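PDB 5O1L: rubber oxygenase from Streptomyces sp., which uses a non-covalently bound b-type heme to cleave the double bonds of poly(cis-1,4-isoprene) rubber with molecular oxygen, giving oligo-isoprenoids with keto and aldehyde ends. Local coordinates for residues K80-T83 with A88-G91; R98-H103 with K193-H198; V189-T194 with H266-S271. All coordinates share one frame; numbering follows the deposited sequence. Where two conformers were deposited one is given.

Interaction 1: residues K80-T83 with A88-G91; sequences KQWT and ALPG
The indole of Trp-82 offers one face to Leu-89, whose CD2 methyl stands almost directly above the six-membered ring: 3.8 Å from its centroid and only 16° off the normal. This is a CH-pi contact, and it suits both partners, since a branched leucine can lower a single methyl onto a broad, polarisable ring. Trp-82 holds CG anti to its backbone N (chi1 -172°), which swings the indole across to segment 88-91. The pyrrolidine of Pro-90 lies about at right angles to the tryptophan side chain, and its CD comes within 3.8 Å of Trp-82 CB. Both segments belong to the loop joining helix 72-79 to helix 95-104, so the tryptophan packs the two limbs of one interhelical connection against each other. Gln-87 reinforces it: its carbonyl O accepts a hydrogen bond from Trp-82 NE1, while its side-chain amide bonds to the backbone of Gln-81 and Thr-83. The Ala-88 carbonyl O approaches Trp-82 CD1 obliquely at 3.7 Å. Toward solvent, Gln-81 reaches out in an extended chain whose OE1 passes 4.1 Å from Pro-90 CB. Inward, the indole and Leu-89 both rest on Met-101 of helix 95-104.

Interaction 2: residues R98-H103 with K193-H198; sequences REFMEH and KTRMVH. With HEM (protoporphyrin IX containing Fe), chain C.
Phe-100 and Met-101 face Arg-195 and Met-196 from helical segments 98-103 and 193-198, whose axes approach to 11.3 Å and run at 131° to each other, closer to antiparallel than parallel. Such spacing leaves room for long side chains between the backbones. Phe-100 points across with CG anti to the backbone N (chi1 167°), presenting its ring edge to one face of the Arg-195 guanidinium. The two planes stand 76° apart, and Phe-100 CZ is 3.8 Å from Arg-195 NE. An extended aliphatic chain lets Arg-195 cross this apolar layer and take its charge to Asp-56 and Glu-58, which form salt bridges with NE and NH2 and hold the guanidinium in place. Met-196 has two conformers, so its contacts are tentative: in one, it runs alongside Phe-100, pointing the other way, with CG 3.9 Å from Phe-100 CE2, and the flexible thioethers meet, SD 3.9 Å from Met-101 SD. On another side of helix 187-204, Val-197 CG1 packs 3.7 Å from heme CHA, and Thr-194 CG2 sits over one face of the His-198 ring. His-198 NE2 binds the iron at 2.0 Å, making this helix the axial-ligand helix of a b-type heme site.

Interaction 3: residues V189-T194 with H266-S271; sequences VTAVKT and HMLGVS. With HEM (protoporphyrin IX containing Fe), chain C.
Met-267, closing helix 251-267 just after His-266, meets Ala-191 through its CB, 3.6 Å from Ala-191 CB. The small alanine methyl suits this close approach: the Met-267 carbonyl O also lies 3.7 Å from Ala-191 CB, and the CA atoms of Ala-191 and Leu-268 are only 5.1 Å apart. The methionine chain folds at chi2, which brings its SD to the edge of the His-266 ring; the further bend at chi3 places only CE.

Leu-268 follows and carries the contact toward the heme. Its two methyls divide the work: CD2 packs 3.6 Å from Thr-194 CG2, and CD1 lies 3.8 Å from the porphyrin methyl CMB. Thr-194 is suited to this buried place by its two-sided branch. Its methyl serves the apolar partners, while OG1 donates a 2.7 Å hydrogen bond to Thr-190 O, arriving 38° out of the carbonyl plane; the Thr-194 backbone N reaches the same oxygen from the opposite face. The OG1 bond holds the side-chain rotation beside the heme, and Thr-190 O is shared by two donors.

Gly-269 then leaves the helical conformation with a phi of 100° and forms a Schellman motif, its N bonded to His-266 O at 2.9 Å. A side chain in this conformation would run into the carbonyl O of Leu-268, hence the glycine. Val-270, now extended, buries its branched side chain against Gln-224, Ile-227 and Met-228, and Ser-271 OG bonds to Glu-273 N as the loop continues.

The end of helix 251-267 thus rests on one side of helix 187-204 near the heme, its following loop leans on helix 224-244, and Val-192 of helix 187-204 reaches Met-101 and Ala-104 of helix 95-104.

Helix 187-204 ties the set together: interactions 2 and 3 share Lys-193 and Thr-194, their centres lie about 8 Å apart, and both touch the heme. They also meet directly, with Arg-195 NE 3.7 Å from Gly-269 CA. Interaction 1 lies farther out, the Trp-82 side chain being about 13 Å from the heme, yet it is joined to the same helix by a probable hydrogen bond of 3.0 Å between Trp-82 O and Lys-193 NZ. Met-101 of interaction 2 touches Trp-82 of interaction 1 through its CE, which also lies 4.1 Å from Val-192 CG1 on segment 189-194. Packing therefore continues from the surface loop to the helix that carries the iron ligand His-198.

Interaction 1: residues K80-T83 with A88-G91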
loop_
_atom_site.group_PDB
_atom_site.type_symbol
_atom_site.label_atom_id
_atom_site.label_comp_id
_atom_site.label_asym_id
_atom_site.label_seq_id
_atom_site.Cartn_x
_atom_site.Cartn_y
_atom_site.Cartn_z
ATOM N N LYS A 80 -15.021 -10.972 12.668
ATOM C CA LYS A 80 -14.289 -12.133 12.215
ATOM C C LYS A 80 -15.127 -12.941 11.261
ATOM O O LYS A 80 -14.595 -13.571 10.396
ATOM C CB LYS A 80 -13.882 -13.031 13.410
ATOM C CG LYS A 80 -12.503 -13.631 13.353
ATOM C CD LYS A 80 -12.109 -14.175 14.722
ATOM C CE LYS A 80 -12.939 -15.419 15.063
ATOM N NZ LYS A 80 -12.246 -16.357 16.003
ATOM N N GLN A 81 -16.449 -12.904 11.426
ATOM C CA GLN A 81 -17.388 -13.633 10.606
ATOM C C GLN A 81 -17.716 -12.968 9.262
ATOM O O GLN A 81 -18.337 -13.582 8.448
ATOM C CB GLN A 81 -18.727 -13.814 11.363
ATOM C CG GLN A 81 -18.595 -14.549 12.700
ATOM C CD GLN A 81 -19.953 -14.629 13.411
ATOM O OE1 GLN A 81 -20.437 -13.638 13.981
ATOM N NE2 GLN A 81 -20.557 -15.810 13.431
ATOM N N TRP A 82 -17.306 -11.737 9.066
ATOM C CA TRP A 82 -17.609 -10.968 7.855
ATOM C C TRP A 82 -16.394 -11.027 6.932
ATOM O O TRP A 82 -15.416 -10.427 7.231
ATOM C CB TRP A 82 -17.973 -9.521 8.249
ATOM C CG TRP A 82 -18.485 -8.730 7.058
ATOM C CD1 TRP A 82 -19.462 -9.127 6.197
ATOM C CD2 TRP A 82 -18.027 -7.441 6.599
ATOM N NE1 TRP A 82 -19.664 -8.170 5.225
ATOM C CE2 TRP A 82 -18.788 -7.127 5.444
ATOM C CE3 TRP A 82 -17.132 -6.521 7.076
ATOM C CZ2 TRP A 82 -18.626 -5.941 4.759
ATOM C CZ3 TRP A 82 -16.950 -5.349 6.365
ATOM C CH2 TRP A 82 -17.698 -5.063 5.227
ATOM N N THR A 83 -16.445 -11.862 5.922
ATOM C CA THR A 83 -15.255 -12.217 5.142
ATOM C C THR A 83 -15.415 -12.041 3.648
ATOM O O THR A 83 -14.398 -12.022 2.997
ATOM C CB THR A 83 -14.799 -13.640 5.400
ATOM O OG1 THR A 83 -15.790 -14.538 4.894
ATOM C CG2 THR A 83 -14.594 -13.870 6.874
ATOM N N ALA A 88 -23.912 -10.401 4.116
ATOM C CA ALA A 88 -24.577 -9.485 5.016
ATOM C C ALA A 88 -23.711 -9.246 6.269
ATOM O O ALA A 88 -22.948 -10.113 6.666
ATOM C CB ALA A 88 -25.913 -10.077 5.436
ATOM N N LEU A 89 -23.825 -8.071 6.863
ATOM C CA LEU A 89 -23.089 -7.796 8.087
ATOM C C LEU A 89 -23.606 -8.741 9.159
ATOM O O LEU A 89 -24.776 -9.071 9.188
ATOM C CB LEU A 89 -23.283 -6.399 8.565
ATOM C CG LEU A 89 -22.665 -5.316 7.716
ATOM C CD1 LEU A 89 -23.103 -3.951 8.252
ATOM C CD2 LEU A 89 -21.134 -5.414 7.732
ATOM N N PRO A 90 -22.729 -9.175 10.071
ATOM C CA PRO A 90 -23.199 -10.006 11.181
ATOM C C PRO A 90 -24.154 -9.243 12.056
ATOM O O PRO A 90 -23.951 -8.086 12.344
ATOM C CB PRO A 90 -21.926 -10.356 11.948
ATOM C CG PRO A 90 -20.961 -9.292 11.578
ATOM C CD PRO A 90 -21.273 -8.925 10.132
ATOM N N GLY A 91 -25.190 -9.929 12.532
ATOM C CA GLY A 91 -26.131 -9.287 13.436
ATOM C C GLY A 91 -25.432 -9.044 14.772
ATOM O O GLY A 91 -24.495 -9.802 15.183
#

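Interaction 2: residues R98-H103 with K193-H198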
loop_
_atom_site.group_PDB
_atom_site.type_symbol
_atom_site.label_atom_id
_atom_site.label_comp_id
_atom_site.label_asym_id
_atom_site.label_seq_id
_atom_site.Cartn_x
_atom_site.Cartn_y
_atom_site.Cartn_z
ATOM N N ARG A 98 -22.843 -0.350 12.845
ATOM C CA ARG A 98 -23.575 -0.980 11.759
ATOM C C ARG A 98 -23.929 0.031 10.650
ATOM O O ARG A 98 -23.668 -0.233 9.457
ATOM C CB ARG A 98 -24.859 -1.655 12.240
ATOM C CG ARG A 98 -25.593 -2.339 11.086
ATOM C CD ARG A 98 -26.862 -3.106 11.451
ATOM N NE ARG A 98 -27.680 -2.452 12.450
ATOM C CZ ARG A 98 -28.456 -1.371 12.327
ATOM N NH1 ARG A 98 -28.554 -0.670 11.192
ATOM N NH2 ARG A 98 -29.151 -0.982 13.397
ATOM N N GLU A 99 -24.433 1.173 11.048
ATOM C CA GLU A 99 -24.821 2.193 10.085
ATOM C C GLU A 99 -23.588 2.669 9.296
ATOM O O GLU A 99 -23.668 2.782 8.072
ATOM C CB GLU A 99 -25.475 3.371 10.812
ATOM C CG GLU A 99 -25.864 4.583 10.021
ATOM C CD GLU A 99 -26.669 5.545 10.893
ATOM O OE1 GLU A 99 -26.069 6.352 11.644
ATOM O OE2 GLU A 99 -27.909 5.421 10.877
ATOM N N PHE A 100 -22.493 2.905 10.011
ATOM C CA PHE A 100 -21.223 3.293 9.346
ATOM C C PHE A 100 -20.851 2.248 8.338
ATOM O O PHE A 100 -20.483 2.598 7.173
ATOM C CB PHE A 100 -20.105 3.538 10.340
ATOM C CG PHE A 100 -18.753 3.627 9.683
ATOM C CD1 PHE A 100 -18.432 4.806 9.009
ATOM C CD2 PHE A 100 -17.892 2.515 9.606
ATOM C CE1 PHE A 100 -17.251 4.869 8.326
ATOM C CE2 PHE A 100 -16.723 2.615 8.858
ATOM C CZ PHE A 100 -16.422 3.805 8.261
ATOM N N MET A 101 -20.853 0.985 8.695
ATOM C CA MET A 101 -20.350 -0.078 7.816
ATOM C C MET A 101 -21.223 -0.270 6.605
ATOM O O MET A 101 -20.722 -0.532 5.495
ATOM C CB MET A 101 -20.189 -1.427 8.578
ATOM C CG MET A 101 -19.086 -1.330 9.568
ATOM S SD MET A 101 -18.841 -2.861 10.513
ATOM C CE MET A 101 -18.026 -3.779 9.201
ATOM N N GLU A 102 -22.527 -0.113 6.786
ATOM C CA GLU A 102 -23.458 -0.275 5.666
ATOM C C GLU A 102 -23.197 0.821 4.605
ATOM O O GLU A 102 -23.321 0.557 3.420
ATOM C CB GLU A 102 -24.931 -0.285 6.174
ATOM C CG GLU A 102 -25.431 -1.725 6.427
ATOM C CD GLU A 102 -25.340 -2.619 5.132
ATOM O OE1 GLU A 102 -25.904 -2.163 4.094
ATOM O OE2 GLU A 102 -24.682 -3.753 5.059
ATOM N N HIS A 103 -22.863 2.019 5.062
ATOM C CA HIS A 103 -22.518 3.100 4.163
ATOM C C HIS A 103 -21.125 2.912 3.547
ATOM O O HIS A 103 -20.945 3.073 2.324
ATOM C CB HIS A 103 -22.580 4.397 4.968
ATOM C CG HIS A 103 -22.377 5.628 4.146
ATOM N ND1 HIS A 103 -23.228 5.968 3.115
ATOM C CD2 HIS A 103 -21.438 6.605 4.207
ATOM C CE1 HIS A 103 -22.828 7.103 2.570
ATOM N NE2 HIS A 103 -21.744 7.510 3.214
ATOM N N LYS A 193 -12.700 -2.677 6.860
ATOM C CA LYS A 193 -11.992 -2.965 8.101
ATOM C C LYS A 193 -10.777 -2.080 8.261
ATOM O O LYS A 193 -10.496 -1.638 9.369
ATOM C CB LYS A 193 -11.613 -4.447 8.116
ATOM C CG LYS A 193 -12.831 -5.380 8.307
ATOM C CD LYS A 193 -12.417 -6.826 8.431
ATOM C CE LYS A 193 -13.632 -7.707 8.599
ATOM N NZ LYS A 193 -13.256 -9.126 8.767
ATOM N N THR A 194 -10.007 -1.815 7.173
ATOM C CA THR A 194 -8.862 -0.929 7.244
ATOM C C THR A 194 -9.260 0.453 7.635
ATOM O O THR A 194 -8.595 1.111 8.444
ATOM C CB THR A 194 -8.088 -0.965 5.913
ATOM O OG1 THR A 194 -7.664 -2.316 5.603
ATOM C CG2 THR A 194 -6.917 0.050 5.951
ATOM N N ARG A 195 -10.338 0.964 7.010
ATOM C CA ARG A 195 -10.835 2.276 7.377
ATOM C C ARG A 195 -11.126 2.377 8.871
ATOM O O ARG A 195 -10.822 3.369 9.539
ATOM C CB ARG A 195 -12.036 2.566 6.505
ATOM C CG ARG A 195 -12.621 3.897 6.589
ATOM C CD ARG A 195 -13.580 4.138 5.473
ATOM N NE ARG A 195 -14.125 5.396 5.757
ATOM C CZ ARG A 195 -15.213 5.908 5.246
ATOM N NH1 ARG A 195 -15.911 5.208 4.425
ATOM N NH2 ARG A 195 -15.624 7.106 5.633
ATOM N N MET A 196 -11.686 1.307 9.420
ATOM C CA MET A 196 -12.005 1.260 10.849
ATOM C C MET A 196 -10.718 1.155 11.709
ATOM O O MET A 196 -10.615 1.873 12.734
ATOM C CB MET A 196 -12.913 0.069 11.176
ATOM C CG MET A 196 -14.283 0.122 10.549
ATOM S SD MET A 196 -15.191 -1.466 10.676
ATOM C CE MET A 196 -15.022 -1.776 12.405
ATOM N N VAL A 197 -9.748 0.345 11.292
ATOM C CA VAL A 197 -8.454 0.275 11.965
ATOM C C VAL A 197 -7.832 1.673 12.002
ATOM O O VAL A 197 -7.376 2.167 13.047
ATOM C CB VAL A 197 -7.485 -0.734 11.365
ATOM C CG1 VAL A 197 -6.110 -0.597 11.992
ATOM C CG2 VAL A 197 -8.038 -2.115 11.539
ATOM N N HIS A 198 -7.746 2.363 10.838
ATOM C CA HIS A 198 -7.129 3.648 10.821
ATOM C C HIS A 198 -7.879 4.601 11.772
ATOM O O HIS A 198 -7.219 5.392 12.423
ATOM C CB HIS A 198 -7.115 4.179 9.368
ATOM C CG HIS A 198 -6.095 3.538 8.478
ATOM N ND1 HIS A 198 -6.181 3.651 7.106
ATOM C CD2 HIS A 198 -4.938 2.864 8.751
ATOM C CE1 HIS A 198 -5.118 3.036 6.595
ATOM N NE2 HIS A 198 -4.354 2.530 7.542
HETATM C CHA HEM C . -3.329 -0.608 9.578
HETATM C CHB HEM C . -3.531 -0.414 4.838
HETATM C CHC HEM C . -2.085 4.148 4.964
HETATM C CHD HEM C . -0.933 3.561 9.560
HETATM C C1A HEM C . -3.544 -0.873 8.272
HETATM C C2A HEM C . -4.078 -2.142 7.835
HETATM C C3A HEM C . -4.094 -2.101 6.496
HETATM C C4A HEM C . -3.648 -0.849 6.087
HETATM C CMA HEM C . -4.544 -3.247 5.622
HETATM C CAA HEM C . -4.522 -3.344 8.704
HETATM C CBA HEM C . -3.296 -4.203 9.070
HETATM C CGA HEM C . -3.747 -5.549 9.505
HETATM O O1A HEM C . -4.162 -5.571 10.670
HETATM O O2A HEM C . -3.706 -6.542 8.679
HETATM C C1B HEM C . -3.186 0.878 4.456
HETATM C C2B HEM C . -3.187 1.298 3.097
HETATM C C3B HEM C . -2.815 2.568 3.079
HETATM C C4B HEM C . -2.536 2.959 4.453
HETATM C CMB HEM C . -3.562 0.474 1.883
HETATM C CAB HEM C . -2.698 3.586 2.066
HETATM C CBB HEM C . -2.973 3.446 0.669
HETATM C C1C HEM C . -1.636 4.408 6.250
HETATM C C2C HEM C . -0.891 5.609 6.584
HETATM C C3C HEM C . -0.602 5.420 7.895
HETATM C C4C HEM C . -1.097 4.105 8.267
HETATM C CMC HEM C . -0.651 6.798 5.699
HETATM C CAC HEM C . 0.156 6.318 8.779
HETATM C CBC HEM C . 0.590 7.625 8.577
HETATM C C1D HEM C . -1.480 2.367 9.949
HETATM C C2D HEM C . -1.445 1.863 11.337
HETATM C C3D HEM C . -2.102 0.708 11.362
HETATM C C4D HEM C . -2.593 0.496 9.999
HETATM C CMD HEM C . -0.699 2.555 12.415
HETATM C CAD HEM C . -2.307 -0.227 12.579
HETATM C CBD HEM C . -1.086 -1.135 12.660
HETATM C CGD HEM C . -1.222 -2.021 13.903
HETATM O O1D HEM C . -1.286 -3.256 13.710
HETATM O O2D HEM C . -1.273 -1.571 15.079
HETATM N NA HEM C . -3.316 -0.078 7.194
HETATM N NB HEM C . -2.762 1.908 5.201
HETATM N NC HEM C . -1.737 3.482 7.251
HETATM N ND HEM C . -2.254 1.545 9.197
HETATM FE FE HEM C . -2.537 1.733 7.230
#

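Interaction 3: residues V189-T194 with H266-S271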
loop_
_atom_site.group_PDB
_atom_site.type_symbol
_atom_site.label_atom_id
_atom_site.label_comp_id
_atom_site.label_asym_id
_atom_site.label_seq_id
_atom_site.Cartn_x
_atom_site.Cartn_y
_atom_site.Cartn_z
ATOM N N VAL A 189 -14.508 -5.771 2.055
ATOM C CA VAL A 189 -14.335 -6.155 3.458
ATOM C C VAL A 189 -13.025 -5.610 4.012
ATOM O O VAL A 189 -13.038 -4.929 5.041
ATOM C CB VAL A 189 -14.448 -7.646 3.623
ATOM C CG1 VAL A 189 -14.214 -8.040 5.049
ATOM C CG2 VAL A 189 -15.797 -8.115 3.088
ATOM N N THR A 190 -11.916 -5.847 3.297
ATOM C CA THR A 190 -10.609 -5.404 3.755
ATOM C C THR A 190 -10.572 -3.903 3.828
ATOM O O THR A 190 -10.052 -3.339 4.760
ATOM C CB THR A 190 -9.546 -5.905 2.769
ATOM O OG1 THR A 190 -9.543 -7.325 2.923
ATOM C CG2 THR A 190 -8.163 -5.305 3.076
ATOM N N ALA A 191 -11.113 -3.219 2.802
ATOM C CA ALA A 191 -11.107 -1.763 2.832
ATOM C C ALA A 191 -11.887 -1.171 3.982
ATOM O O ALA A 191 -11.439 -0.207 4.645
ATOM C CB ALA A 191 -11.641 -1.192 1.533
ATOM N N VAL A 192 -13.071 -1.682 4.250
ATOM C CA VAL A 192 -13.901 -1.184 5.307
ATOM C C VAL A 192 -13.223 -1.471 6.697
ATOM O O VAL A 192 -13.145 -0.579 7.543
ATOM C CB VAL A 192 -15.304 -1.746 5.261
ATOM C CG1 VAL A 192 -16.064 -1.403 6.535
ATOM C CG2 VAL A 192 -16.047 -1.273 4.046
ATOM N N LYS A 193 -12.700 -2.677 6.860
ATOM C CA LYS A 193 -11.992 -2.965 8.101
ATOM C C LYS A 193 -10.777 -2.080 8.261
ATOM O O LYS A 193 -10.496 -1.638 9.369
ATOM C CB LYS A 193 -11.613 -4.447 8.116
ATOM C CG LYS A 193 -12.831 -5.380 8.307
ATOM C CD LYS A 193 -12.417 -6.826 8.431
ATOM C CE LYS A 193 -13.632 -7.707 8.599
ATOM N NZ LYS A 193 -13.256 -9.126 8.767
ATOM N N THR A 194 -10.007 -1.815 7.173
ATOM C CA THR A 194 -8.862 -0.929 7.244
ATOM C C THR A 194 -9.260 0.453 7.635
ATOM O O THR A 194 -8.595 1.111 8.444
ATOM C CB THR A 194 -8.088 -0.965 5.913
ATOM O OG1 THR A 194 -7.664 -2.316 5.603
ATOM C CG2 THR A 194 -6.917 0.050 5.951
ATOM N N HIS A 266 -10.876 5.342 -2.578
ATOM C CA HIS A 266 -12.234 5.758 -2.090
ATOM C C HIS A 266 -12.696 4.799 -1.033
ATOM O O HIS A 266 -13.206 5.262 0.019
ATOM C CB HIS A 266 -13.176 5.700 -3.285
ATOM C CG HIS A 266 -14.574 6.072 -2.948
ATOM N ND1 HIS A 266 -15.548 5.254 -2.395
ATOM C CD2 HIS A 266 -15.163 7.247 -3.177
ATOM C CE1 HIS A 266 -16.675 5.979 -2.283
ATOM N NE2 HIS A 266 -16.444 7.206 -2.720
ATOM N N MET A 267 -12.544 3.502 -1.239
ATOM C CA MET A 267 -13.094 2.532 -0.242
ATOM C C MET A 267 -12.308 2.571 1.029
ATOM O O MET A 267 -12.846 2.280 2.091
ATOM C CB MET A 267 -13.054 1.156 -0.836
ATOM C CG MET A 267 -13.910 0.977 -2.078
ATOM S SD MET A 267 -15.632 1.435 -1.856
ATOM C CE MET A 267 -16.238 0.172 -0.700
ATOM N N LEU A 268 -11.090 3.033 1.020
ATOM C CA LEU A 268 -10.309 3.251 2.273
ATOM C C LEU A 268 -10.666 4.525 2.956
ATOM O O LEU A 268 -10.121 4.811 4.053
ATOM C CB LEU A 268 -8.821 3.234 1.965
ATOM C CG LEU A 268 -8.301 1.882 1.563
ATOM C CD1 LEU A 268 -6.935 1.966 0.814
ATOM C CD2 LEU A 268 -8.173 0.990 2.765
ATOM N N GLY A 269 -11.555 5.348 2.394
ATOM C CA GLY A 269 -11.943 6.574 3.016
ATOM C C GLY A 269 -11.301 7.835 2.527
ATOM O O GLY A 269 -11.546 8.901 3.089
ATOM N N VAL A 270 -10.574 7.783 1.407
ATOM C CA VAL A 270 -10.014 8.986 0.802
ATOM C C VAL A 270 -11.150 9.721 0.044
ATOM O O VAL A 270 -11.862 9.099 -0.742
ATOM C CB VAL A 270 -8.876 8.720 -0.117
ATOM C CG1 VAL A 270 -8.352 10.066 -0.643
ATOM C CG2 VAL A 270 -7.766 7.946 0.647
ATOM N N SER A 271 -11.353 10.999 0.304
ATOM C CA SER A 271 -12.315 11.769 -0.419
ATOM C C SER A 271 -11.947 11.816 -1.892
ATOM O O SER A 271 -10.761 11.972 -2.247
ATOM C CB SER A 271 -12.264 13.208 0.088
ATOM O OG SER A 271 -13.067 14.011 -0.723
HETATM C CHA HEM C . -3.329 -0.608 9.578
HETATM C CHB HEM C . -3.531 -0.414 4.838
HETATM C CHC HEM C . -2.085 4.148 4.964
HETATM C CHD HEM C . -0.933 3.561 9.560
HETATM C C1A HEM C . -3.544 -0.873 8.272
HETATM C C2A HEM C . -4.078 -2.142 7.835
HETATM C C3A HEM C . -4.094 -2.101 6.496
HETATM C C4A HEM C . -3.648 -0.849 6.087
HETATM C CMA HEM C . -4.544 -3.247 5.622
HETATM C CAA HEM C . -4.522 -3.344 8.704
HETATM C CBA HEM C . -3.296 -4.203 9.070
HETATM C CGA HEM C . -3.747 -5.549 9.505
HETATM O O1A HEM C . -4.162 -5.571 10.670
HETATM O O2A HEM C . -3.706 -6.542 8.679
HETATM C C1B HEM C . -3.186 0.878 4.456
HETATM C C2B HEM C . -3.187 1.298 3.097
HETATM C C3B HEM C . -2.815 2.568 3.079
HETATM C C4B HEM C . -2.536 2.959 4.453
HETATM C CMB HEM C . -3.562 0.474 1.883
HETATM C CAB HEM C . -2.698 3.586 2.066
HETATM C CBB HEM C . -2.973 3.446 0.669
HETATM C C1C HEM C . -1.636 4.408 6.250
HETATM C C2C HEM C . -0.891 5.609 6.584
HETATM C C3C HEM C . -0.602 5.420 7.895
HETATM C C4C HEM C . -1.097 4.105 8.267
HETATM C CMC HEM C . -0.651 6.798 5.699
HETATM C CAC HEM C . 0.156 6.318 8.779
HETATM C CBC HEM C . 0.590 7.625 8.577
HETATM C C1D HEM C . -1.480 2.367 9.949
HETATM C C2D HEM C . -1.445 1.863 11.337
HETATM C C3D HEM C . -2.102 0.708 11.362
HETATM C C4D HEM C . -2.593 0.496 9.999
HETATM C CMD HEM C . -0.699 2.555 12.415
HETATM C CAD HEM C . -2.307 -0.227 12.579
HETATM C CBD HEM C . -1.086 -1.135 12.660
HETATM C CGD HEM C . -1.222 -2.021 13.903
HETATM O O1D HEM C . -1.286 -3.256 13.710
HETATM O O2D HEM C . -1.273 -1.571 15.079
HETATM N NA HEM C . -3.316 -0.078 7.194
HETATM N NB HEM C . -2.762 1.908 5.201
HETATM N NC HEM C . -1.737 3.482 7.251
HETATM N ND HEM C . -2.254 1.545 9.197
HETATM FE FE HEM C . -2.537 1.733 7.230
#